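Local structure of putative acetyltransferase Sthe_0691 (Sphaerobacter thermophilus, 3SHP) at residues A[40-45]-A[146-151]; A[49-54]-A[77-82]; A[119-124]-A[163-168]. The protein is a putative acetyltransferase that probably transfers an acetyl group from acetyl-CoA to an acceptor not yet identified. All blocks are in the same frame, centred on the assembly; numbering follows the deposited sequence.

Overall arrangement
From the N terminus the chain first reaches 40-45, which contact 1 sets against strand 143-151, closing a loop that holds most of the domain. Shortly after comes 49-54, which packs on the end of strand 72-80 in contact 2; that smaller loop lies wholly within the larger one. Contact 3 opens only after contact 2 has closed, and it crosses contact 1, pairing strand 121-127 with strand 157-167. Contacts 1 and 3 are joined by probable hydrogen bonds, V146 O with I163 N and A44 N with Q165 OE1. L50 and F80 of contact 2 pack against V121, L120 and L119 of contact 3. All three contacts reach the same sheet; contacts 1 and 2 also touch the second subunit.

Contact 1: A[40-45]-A[146-151]; sequences ARAEAF and VRMREA
V146 has CG1 anti to its own N (chi1 178°), which sends this methyl toward A42 CB and leaves CG2 to reach the backbone between E43 and A44. In M148, a selenomethionine, CG stands anti to the carbonyl carbon and the chain runs on extended, carrying SE to A42 CB and R41 CD; the bend at chi3 (60°) then turns CE toward R41 CD. CG1 of V146 sits 3.9 Å from A42 CB, and SE of M148 comes equally near to that same methyl, so A42 is met by both side chains. CG2 of V146 rests 3.8 Å from C of E43. The R41 chain crosses M148 at about a right angle, with its CD 3.9 Å from SE; beyond that apolar stem, its NE goes on to a salt bridge with E125. No hydrogen bond links the two segments: V146 and M148, on one side of strand 143-151, pack against the R41 stem, the A42 methyl and the E43-A44 backbone. E43 points away, to a salt bridge with R149 of the second subunit, and M148 packs on M148 of that subunit. The contact thus lies where a strand at the edge of the sheet within its own chain, turning at M148 to A151 in a type II beta turn, meets a subunit interface across which E43 and R147 continue the beta sheet by antiparallel pairing with the second subunit.

Contact 2: A[49-54]-A[77-82]; sequences KLQGDP and RIEFGK
This is a loop packed on the end of a strand: the turn K49 to G52, which begins in the 3-10 segment, meets the residues just beyond strand 72-80, where the chain heads into strand 84-91. Q51 and K82 carry it. Backbone N of K82 gives a weak hydrogen bond to Q51 O, 3.0 Å away and bent to 147° at the hydrogen. The K82 side chain leaves with CG anti to its N, and a bend at chi3 (59°) folds CE and NZ together onto K49 O, NZ making a second weak bond at 3.1 Å. That carbonyl also accepts from G52 N, which closes the turn. Two glycines allow the close approach: G81 lets its CA come 3.2 Å from Q51 O, and G52, whose positive phi suits glycine, leaves room beside K82 CB, 4.0 Å from G52 CA. The Q51 amide bends over toward E79, its plane 44° from that of the carboxylate, but NE2 stays 3.8 Å from OE2 and two waters fill in. One water joins NE2 to E79 O. Q51 NE2 donates to the second water at 2.9 Å, and that water donates to E79 OE2 and F80 O. E79 makes its salt bridge with R149 of the second subunit, and Q51 packs on the same arginine. Here a connecting loop packs, with bridging waters, on the turn between hairpin strands 72-80 and 84-91, beside a subunit interface.

Contact 3: A[119-124]-A[163-168]; sequences LLVITV and IYQAVD
T123 and Q165 lie side by side on one face of the sheet, a non-hydrogen-bonded pair joined through their side chains. T123 OG1 stands anti to its carbonyl carbon (chi1 -59°), and Q165, extended beyond CG, lays its amide alongside so that NE2 donates to OG1 at 2.7 Å, with the hydroxyl only 15° out of the amide plane. OE1 accepts from A44 N, so the amide is held at both ends, which probably fixes its rotation. NE2 also lies 3.5 Å from V121 CG1. That methyl packs 3.9 Å from V167 CG2, the two valines pointing the same way. T123 CG2 is pressed to 3.4 Å from I163 CG2, a tight fit. On the opposite face, V124 and A166 meet L142, and the Y164 ring swings away to helix 131-139, where its OH bonds to E138. At the end of the pair, where L120 precedes one strand and D168 follows the other, their side chains cross, L120 CD2 lying 3.8 Å from D168 CB. Backbone bonds tie I122 to A166 and V124 to Y164 in both directions, and D168 N donates to L120 O at 2.8 Å, nearly straight. It is a regular antiparallel strand pair, 167° between axes, in the mixed sheet of what is probably a GNAT-type acetyltransferase fold.

Contact 1: A[40-45]-A[146-151]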
loop_
_atom_site.group_PDB
_atom_site.type_symbol
_atom_site.label_atom_id
_atom_site.label_comp_id
_atom_site.label_asym_id
_atom_site.label_seq_id
_atom_site.Cartn_x
_atom_site.Cartn_y
_atom_site.Cartn_z
ATOM N N ALA A 40 2.795 -16.693 -20.620
ATOM C CA ALA A 40 3.762 -15.905 -21.400
ATOM C C ALA A 40 3.092 -14.625 -21.877
ATOM O O ALA A 40 2.180 -14.658 -22.722
ATOM C CB ALA A 40 4.352 -16.697 -22.570
ATOM N N ARG A 41 3.577 -13.523 -21.297
ATOM C CA ARG A 41 3.151 -12.142 -21.457
ATOM C C ARG A 41 2.922 -11.548 -22.858
ATOM O O ARG A 41 2.084 -10.655 -23.029
ATOM C CB ARG A 41 4.301 -11.307 -20.900
ATOM C CG ARG A 41 3.987 -10.543 -19.769
ATOM C CD ARG A 41 5.294 -10.022 -19.228
ATOM N NE ARG A 41 5.890 -11.060 -18.398
ATOM C CZ ARG A 41 6.571 -10.850 -17.271
ATOM N NH1 ARG A 41 7.060 -11.905 -16.614
ATOM N NH2 ARG A 41 6.740 -9.608 -16.791
ATOM N N ALA A 42 3.776 -11.942 -23.800
ATOM C CA ALA A 42 3.710 -11.450 -25.162
ATOM C C ALA A 42 4.025 -12.598 -26.082
ATOM O O ALA A 42 4.602 -13.601 -25.654
ATOM C CB ALA A 42 4.711 -10.347 -25.358
ATOM N N GLU A 43 3.681 -12.440 -27.360
ATOM C CA GLU A 43 3.875 -13.505 -28.336
ATOM C C GLU A 43 3.739 -12.863 -29.717
ATOM O O GLU A 43 3.082 -11.826 -29.849
ATOM C CB GLU A 43 2.819 -14.604 -28.126
ATOM C CG GLU A 43 1.390 -14.073 -28.241
ATOM C CD GLU A 43 0.325 -15.000 -27.692
ATOM O OE1 GLU A 43 -0.650 -15.246 -28.451
ATOM O OE2 GLU A 43 0.407 -15.435 -26.505
ATOM N N ALA A 44 4.355 -13.449 -30.737
ATOM C CA ALA A 44 4.089 -12.983 -32.106
ATOM C C ALA A 44 2.585 -12.949 -32.346
ATOM O O ALA A 44 1.857 -13.825 -31.864
ATOM C CB ALA A 44 4.742 -13.891 -33.138
ATOM N N PHE A 45 2.120 -11.940 -33.065
ATOM C CA PHE A 45 0.712 -11.848 -33.388
ATOM C C PHE A 45 0.348 -12.928 -34.396
ATOM O O PHE A 45 0.817 -12.900 -35.526
ATOM C CB PHE A 45 0.393 -10.480 -33.971
ATOM C CG PHE A 45 -1.078 -10.253 -34.260
ATOM C CD1 PHE A 45 -1.901 -9.668 -33.307
ATOM C CD2 PHE A 45 -1.628 -10.596 -35.504
ATOM C CE1 PHE A 45 -3.261 -9.432 -33.573
ATOM C CE2 PHE A 45 -2.986 -10.362 -35.788
ATOM C CZ PHE A 45 -3.808 -9.783 -34.818
ATOM N N VAL A 146 10.041 -11.828 -29.628
ATOM C CA VAL A 146 9.558 -10.582 -29.060
ATOM C C VAL A 146 10.600 -10.054 -28.105
ATOM O O VAL A 146 11.222 -10.821 -27.371
ATOM C CB VAL A 146 8.206 -10.780 -28.296
ATOM C CG1 VAL A 146 7.710 -9.468 -27.631
ATOM C CG2 VAL A 146 7.132 -11.328 -29.227
ATOM N N ARG A 147 10.798 -8.740 -28.137
ATOM C CA ARG A 147 11.630 -8.056 -27.162
ATOM C C ARG A 147 10.744 -7.118 -26.337
ATOM O O ARG A 147 9.975 -6.324 -26.906
ATOM C CB ARG A 147 12.700 -7.227 -27.865
ATOM C CG ARG A 147 13.644 -6.541 -26.889
ATOM C CD ARG A 147 14.620 -5.593 -27.597
ATOM N NE ARG A 147 15.426 -6.218 -28.651
ATOM C CZ ARG A 147 16.572 -6.889 -28.443
ATOM N NH1 ARG A 147 17.062 -7.062 -27.200
ATOM N NH2 ARG A 147 17.236 -7.395 -29.485
HETATM N N MSE A 148 10.838 -7.225 -25.015
HETATM C CA MSE A 148 10.167 -6.308 -24.117
HETATM C C MSE A 148 11.252 -5.523 -23.394
HETATM O O MSE A 148 11.883 -6.033 -22.454
HETATM C CB MSE A 148 9.293 -7.089 -23.136
HETATM C CG MSE A 148 8.180 -7.918 -23.834
HETATM SE SE MSE A 148 6.944 -8.715 -22.559
HETATM C CE MSE A 148 6.264 -7.072 -21.711
ATOM N N ARG A 149 11.502 -4.302 -23.848
ATOM C CA ARG A 149 12.673 -3.542 -23.367
ATOM C C ARG A 149 12.582 -3.167 -21.902
ATOM O O ARG A 149 11.611 -2.569 -21.460
ATOM C CB ARG A 149 13.011 -2.323 -24.238
ATOM C CG ARG A 149 13.553 -2.728 -25.616
ATOM C CD ARG A 149 13.922 -1.531 -26.511
ATOM N NE ARG A 149 12.746 -0.765 -26.948
ATOM C CZ ARG A 149 12.430 0.448 -26.497
ATOM N NH1 ARG A 149 13.210 1.056 -25.619
ATOM N NH2 ARG A 149 11.335 1.064 -26.938
ATOM N N GLU A 150 13.604 -3.568 -21.166
ATOM C CA GLU A 150 13.766 -3.167 -19.782
ATOM C C GLU A 150 12.590 -3.542 -18.940
ATOM O O GLU A 150 12.231 -2.836 -18.008
ATOM C CB GLU A 150 14.024 -1.674 -19.711
ATOM C CG GLU A 150 15.342 -1.372 -20.352
ATOM C CD GLU A 150 15.877 -0.133 -19.842
ATOM O OE1 GLU A 150 15.183 0.890 -19.988
ATOM O OE2 GLU A 150 16.968 -0.170 -19.270
ATOM N N ALA A 151 11.993 -4.680 -19.261
ATOM C CA ALA A 151 10.819 -5.119 -18.563
ATOM C C ALA A 151 11.162 -5.715 -17.207
ATOM O O ALA A 151 10.292 -5.764 -16.336
ATOM C CB ALA A 151 10.040 -6.127 -19.418
#

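Contact 2: A[49-54]-A[77-82]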
loop_
_atom_site.group_PDB
_atom_site.type_symbol
_atom_site.label_atom_id
_atom_site.label_comp_id
_atom_site.label_asym_id
_atom_site.label_seq_id
_atom_site.Cartn_x
_atom_site.Cartn_y
_atom_site.Cartn_z
ATOM N N LYS A 49 -7.686 -17.996 -33.012
ATOM C CA LYS A 49 -8.242 -19.349 -32.898
ATOM C C LYS A 49 -7.248 -20.359 -32.290
ATOM O O LYS A 49 -7.655 -21.290 -31.590
ATOM C CB LYS A 49 -8.814 -19.830 -34.245
ATOM C CG LYS A 49 -7.764 -20.260 -35.296
ATOM C CD LYS A 49 -8.418 -20.590 -36.664
ATOM C CE LYS A 49 -7.374 -21.059 -37.695
ATOM N NZ LYS A 49 -7.938 -21.323 -39.061
ATOM N N LEU A 50 -5.950 -20.150 -32.529
ATOM C CA LEU A 50 -4.919 -21.023 -31.972
ATOM C C LEU A 50 -4.989 -21.162 -30.450
ATOM O O LEU A 50 -4.629 -22.201 -29.913
ATOM C CB LEU A 50 -3.528 -20.551 -32.381
ATOM C CG LEU A 50 -3.194 -20.547 -33.872
ATOM C CD1 LEU A 50 -1.828 -19.910 -34.059
ATOM C CD2 LEU A 50 -3.231 -21.967 -34.473
ATOM N N GLN A 51 -5.466 -20.119 -29.771
ATOM C CA GLN A 51 -5.575 -20.129 -28.315
ATOM C C GLN A 51 -6.843 -20.860 -27.843
ATOM O O GLN A 51 -6.870 -21.416 -26.740
ATOM C CB GLN A 51 -5.565 -18.700 -27.768
ATOM C CG GLN A 51 -5.220 -18.587 -26.271
ATOM C CD GLN A 51 -3.777 -18.964 -25.981
ATOM O OE1 GLN A 51 -2.876 -18.687 -26.775
ATOM N NE2 GLN A 51 -3.556 -19.616 -24.850
ATOM N N GLY A 52 -7.882 -20.856 -28.677
ATOM C CA GLY A 52 -9.170 -21.435 -28.315
ATOM C C GLY A 52 -9.924 -20.648 -27.253
ATOM O O GLY A 52 -9.548 -19.523 -26.914
ATOM N N ASP A 53 -10.976 -21.259 -26.710
ATOM C CA ASP A 53 -11.825 -20.645 -25.675
ATOM C C ASP A 53 -11.210 -20.698 -24.256
ATOM O O ASP A 53 -10.535 -21.674 -23.900
ATOM C CB ASP A 53 -13.211 -21.303 -25.695
ATOM C CG ASP A 53 -13.952 -21.059 -27.016
ATOM O OD1 ASP A 53 -13.645 -20.048 -27.708
ATOM O OD2 ASP A 53 -14.837 -21.873 -27.370
ATOM N N PRO A 54 -11.425 -19.636 -23.453
ATOM C CA PRO A 54 -10.912 -19.599 -22.069
ATOM C C PRO A 54 -11.436 -20.729 -21.152
ATOM O O PRO A 54 -10.704 -21.209 -20.290
ATOM C CB PRO A 54 -11.339 -18.213 -21.557
ATOM C CG PRO A 54 -12.220 -17.605 -22.647
ATOM C CD PRO A 54 -11.872 -18.306 -23.914
ATOM N N ARG A 77 5.581 -22.845 -14.856
ATOM C CA ARG A 77 4.151 -22.648 -15.062
ATOM C C ARG A 77 3.776 -22.753 -16.534
ATOM O O ARG A 77 4.326 -22.055 -17.378
ATOM C CB ARG A 77 3.673 -21.322 -14.486
ATOM C CG ARG A 77 2.158 -21.291 -14.439
ATOM C CD ARG A 77 1.594 -19.977 -13.916
ATOM N NE ARG A 77 1.875 -19.725 -12.509
ATOM C CZ ARG A 77 1.128 -20.165 -11.493
ATOM N NH1 ARG A 77 0.043 -20.925 -11.713
ATOM N NH2 ARG A 77 1.467 -19.834 -10.243
ATOM N N ILE A 78 2.846 -23.642 -16.843
ATOM C CA ILE A 78 2.476 -23.855 -18.211
ATOM C C ILE A 78 0.994 -23.545 -18.424
ATOM O O ILE A 78 0.147 -23.947 -17.613
ATOM C CB ILE A 78 2.731 -25.325 -18.636
ATOM C CG1 ILE A 78 4.192 -25.736 -18.363
ATOM C CG2 ILE A 78 2.375 -25.511 -20.110
ATOM C CD1 ILE A 78 4.411 -27.259 -18.411
ATOM N N GLU A 79 0.683 -22.869 -19.533
ATOM C CA GLU A 79 -0.710 -22.594 -19.899
ATOM C C GLU A 79 -0.982 -23.124 -21.311
ATOM O O GLU A 79 -0.351 -22.683 -22.274
ATOM C CB GLU A 79 -1.004 -21.081 -19.771
ATOM C CG GLU A 79 -2.330 -20.636 -20.365
ATOM C CD GLU A 79 -2.343 -19.182 -20.859
ATOM O OE1 GLU A 79 -1.263 -18.543 -21.000
ATOM O OE2 GLU A 79 -3.462 -18.686 -21.122
ATOM N N PHE A 80 -1.876 -24.097 -21.430
ATOM C CA PHE A 80 -2.252 -24.601 -22.749
ATOM C C PHE A 80 -3.463 -23.850 -23.262
ATOM O O PHE A 80 -4.395 -23.550 -22.498
ATOM C CB PHE A 80 -2.584 -26.107 -22.753
ATOM C CG PHE A 80 -1.401 -26.997 -22.503
ATOM C CD1 PHE A 80 -1.297 -27.711 -21.312
ATOM C CD2 PHE A 80 -0.388 -27.121 -23.448
ATOM C CE1 PHE A 80 -0.207 -28.526 -21.057
ATOM C CE2 PHE A 80 0.728 -27.946 -23.200
ATOM C CZ PHE A 80 0.814 -28.645 -22.000
ATOM N N GLY A 81 -3.442 -23.540 -24.550
ATOM C CA GLY A 81 -4.658 -23.190 -25.260
ATOM C C GLY A 81 -5.032 -24.375 -26.150
ATOM O O GLY A 81 -4.642 -25.510 -25.889
ATOM N N LYS A 82 -5.761 -24.131 -27.227
ATOM C CA LYS A 82 -6.135 -25.232 -28.104
ATOM C C LYS A 82 -4.922 -25.866 -28.779
ATOM O O LYS A 82 -4.746 -27.079 -28.719
ATOM C CB LYS A 82 -7.163 -24.780 -29.138
ATOM C CG LYS A 82 -7.721 -25.902 -29.991
ATOM C CD LYS A 82 -8.912 -25.411 -30.810
ATOM C CE LYS A 82 -8.548 -24.232 -31.750
ATOM N NZ LYS A 82 -9.749 -23.456 -32.281
HETATM O O HOH W 1 -0.983 -21.018 -24.532
HETATM O O HOH W 2 -5.231 -20.641 -22.776
#

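Contact 3: A[119-124]-A[163-168]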
loop_
_atom_site.group_PDB
_atom_site.type_symbol
_atom_site.label_atom_id
_atom_site.label_comp_id
_atom_site.label_asym_id
_atom_site.label_seq_id
_atom_site.Cartn_x
_atom_site.Cartn_y
_atom_site.Cartn_z
ATOM N N LEU A 119 0.820 -29.408 -30.578
ATOM C CA LEU A 119 1.013 -27.972 -30.514
ATOM C C LEU A 119 1.511 -27.428 -31.828
ATOM O O LEU A 119 2.340 -28.050 -32.492
ATOM C CB LEU A 119 2.020 -27.633 -29.426
ATOM C CG LEU A 119 1.691 -28.155 -28.045
ATOM C CD1 LEU A 119 2.888 -27.860 -27.152
ATOM C CD2 LEU A 119 0.413 -27.516 -27.492
ATOM N N LEU A 120 0.992 -26.268 -32.199
ATOM C CA LEU A 120 1.515 -25.533 -33.338
ATOM C C LEU A 120 2.430 -24.401 -32.832
ATOM O O LEU A 120 3.237 -23.883 -33.609
ATOM C CB LEU A 120 0.364 -25.009 -34.223
ATOM C CG LEU A 120 -0.553 -26.130 -34.768
ATOM C CD1 LEU A 120 -1.713 -25.618 -35.647
ATOM C CD2 LEU A 120 0.250 -27.206 -35.528
ATOM N N VAL A 121 2.320 -24.050 -31.539
ATOM C CA VAL A 121 3.082 -22.928 -30.943
ATOM C C VAL A 121 3.526 -23.216 -29.512
ATOM O O VAL A 121 2.726 -23.664 -28.673
ATOM C CB VAL A 121 2.273 -21.610 -30.931
ATOM C CG1 VAL A 121 3.171 -20.423 -30.643
ATOM C CG2 VAL A 121 1.562 -21.395 -32.250
ATOM N N ILE A 122 4.811 -22.983 -29.253
ATOM C CA ILE A 122 5.401 -23.040 -27.915
ATOM C C ILE A 122 6.031 -21.679 -27.659
ATOM O O ILE A 122 6.761 -21.163 -28.518
ATOM C CB ILE A 122 6.502 -24.134 -27.816
ATOM C CG1 ILE A 122 5.930 -25.513 -28.169
ATOM C CG2 ILE A 122 7.120 -24.176 -26.417
ATOM C CD1 ILE A 122 6.977 -26.683 -28.160
ATOM N N THR A 123 5.753 -21.114 -26.483
ATOM C CA THR A 123 6.072 -19.730 -26.181
ATOM C C THR A 123 6.670 -19.709 -24.765
ATOM O O THR A 123 6.032 -20.175 -23.800
ATOM C CB THR A 123 4.793 -18.833 -26.288
ATOM O OG1 THR A 123 4.244 -18.920 -27.611
ATOM C CG2 THR A 123 5.090 -17.365 -26.003
ATOM N N VAL A 124 7.895 -19.197 -24.661
ATOM C CA VAL A 124 8.659 -19.206 -23.408
ATOM C C VAL A 124 9.217 -17.813 -23.076
ATOM O O VAL A 124 9.849 -17.163 -23.922
ATOM C CB VAL A 124 9.851 -20.198 -23.481
ATOM C CG1 VAL A 124 10.482 -20.399 -22.106
ATOM C CG2 VAL A 124 9.397 -21.564 -24.063
ATOM N N ILE A 163 10.809 -13.134 -25.558
ATOM C CA ILE A 163 9.868 -14.232 -25.756
ATOM C C ILE A 163 10.377 -15.104 -26.889
ATOM O O ILE A 163 10.503 -14.645 -28.038
ATOM C CB ILE A 163 8.465 -13.741 -26.143
ATOM C CG1 ILE A 163 7.981 -12.637 -25.198
ATOM C CG2 ILE A 163 7.495 -14.930 -26.229
ATOM C CD1 ILE A 163 7.684 -13.120 -23.766
ATOM N N TYR A 164 10.680 -16.356 -26.555
ATOM C CA TYR A 164 11.177 -17.321 -27.521
ATOM C C TYR A 164 10.014 -18.193 -27.944
ATOM O O TYR A 164 9.171 -18.545 -27.116
ATOM C CB TYR A 164 12.292 -18.188 -26.896
ATOM C CG TYR A 164 13.667 -17.597 -27.085
ATOM C CD1 TYR A 164 14.026 -16.409 -26.445
ATOM C CD2 TYR A 164 14.607 -18.215 -27.904
ATOM C CE1 TYR A 164 15.271 -15.846 -26.631
ATOM C CE2 TYR A 164 15.883 -17.662 -28.090
ATOM C CZ TYR A 164 16.200 -16.486 -27.437
ATOM O OH TYR A 164 17.444 -15.912 -27.585
ATOM N N GLN A 165 9.988 -18.543 -29.229
ATOM C CA GLN A 165 8.899 -19.333 -29.809
ATOM C C GLN A 165 9.385 -20.354 -30.810
ATOM O O GLN A 165 10.410 -20.163 -31.474
ATOM C CB GLN A 165 7.873 -18.412 -30.483
ATOM C CG GLN A 165 7.067 -17.575 -29.476
ATOM C CD GLN A 165 5.854 -16.897 -30.118
ATOM O OE1 GLN A 165 5.994 -15.945 -30.905
ATOM N NE2 GLN A 165 4.664 -17.375 -29.780
ATOM N N ALA A 166 8.661 -21.460 -30.896
ATOM C CA ALA A 166 8.681 -22.276 -32.092
ATOM C C ALA A 166 7.252 -22.306 -32.599
ATOM O O ALA A 166 6.290 -22.540 -31.834
ATOM C CB ALA A 166 9.195 -23.665 -31.806
ATOM N N VAL A 167 7.119 -22.032 -33.888
ATOM C CA VAL A 167 5.831 -21.986 -34.540
ATOM C C VAL A 167 5.859 -22.905 -35.769
ATOM O O VAL A 167 6.673 -22.723 -36.685
ATOM C CB VAL A 167 5.461 -20.543 -34.933
ATOM C CG1 VAL A 167 4.120 -20.492 -35.689
ATOM C CG2 VAL A 167 5.444 -19.616 -33.686
ATOM N N ASP A 168 4.973 -23.898 -35.763
ATOM C CA ASP A 168 4.808 -24.829 -36.870
ATOM C C ASP A 168 4.661 -24.097 -38.207
ATOM O O ASP A 168 3.952 -23.081 -38.285
ATOM C CB ASP A 168 3.588 -25.722 -36.609
ATOM C CG ASP A 168 3.445 -26.837 -37.623
ATOM O OD1 ASP A 168 3.099 -26.529 -38.779
ATOM O OD2 ASP A 168 3.659 -28.024 -37.261
#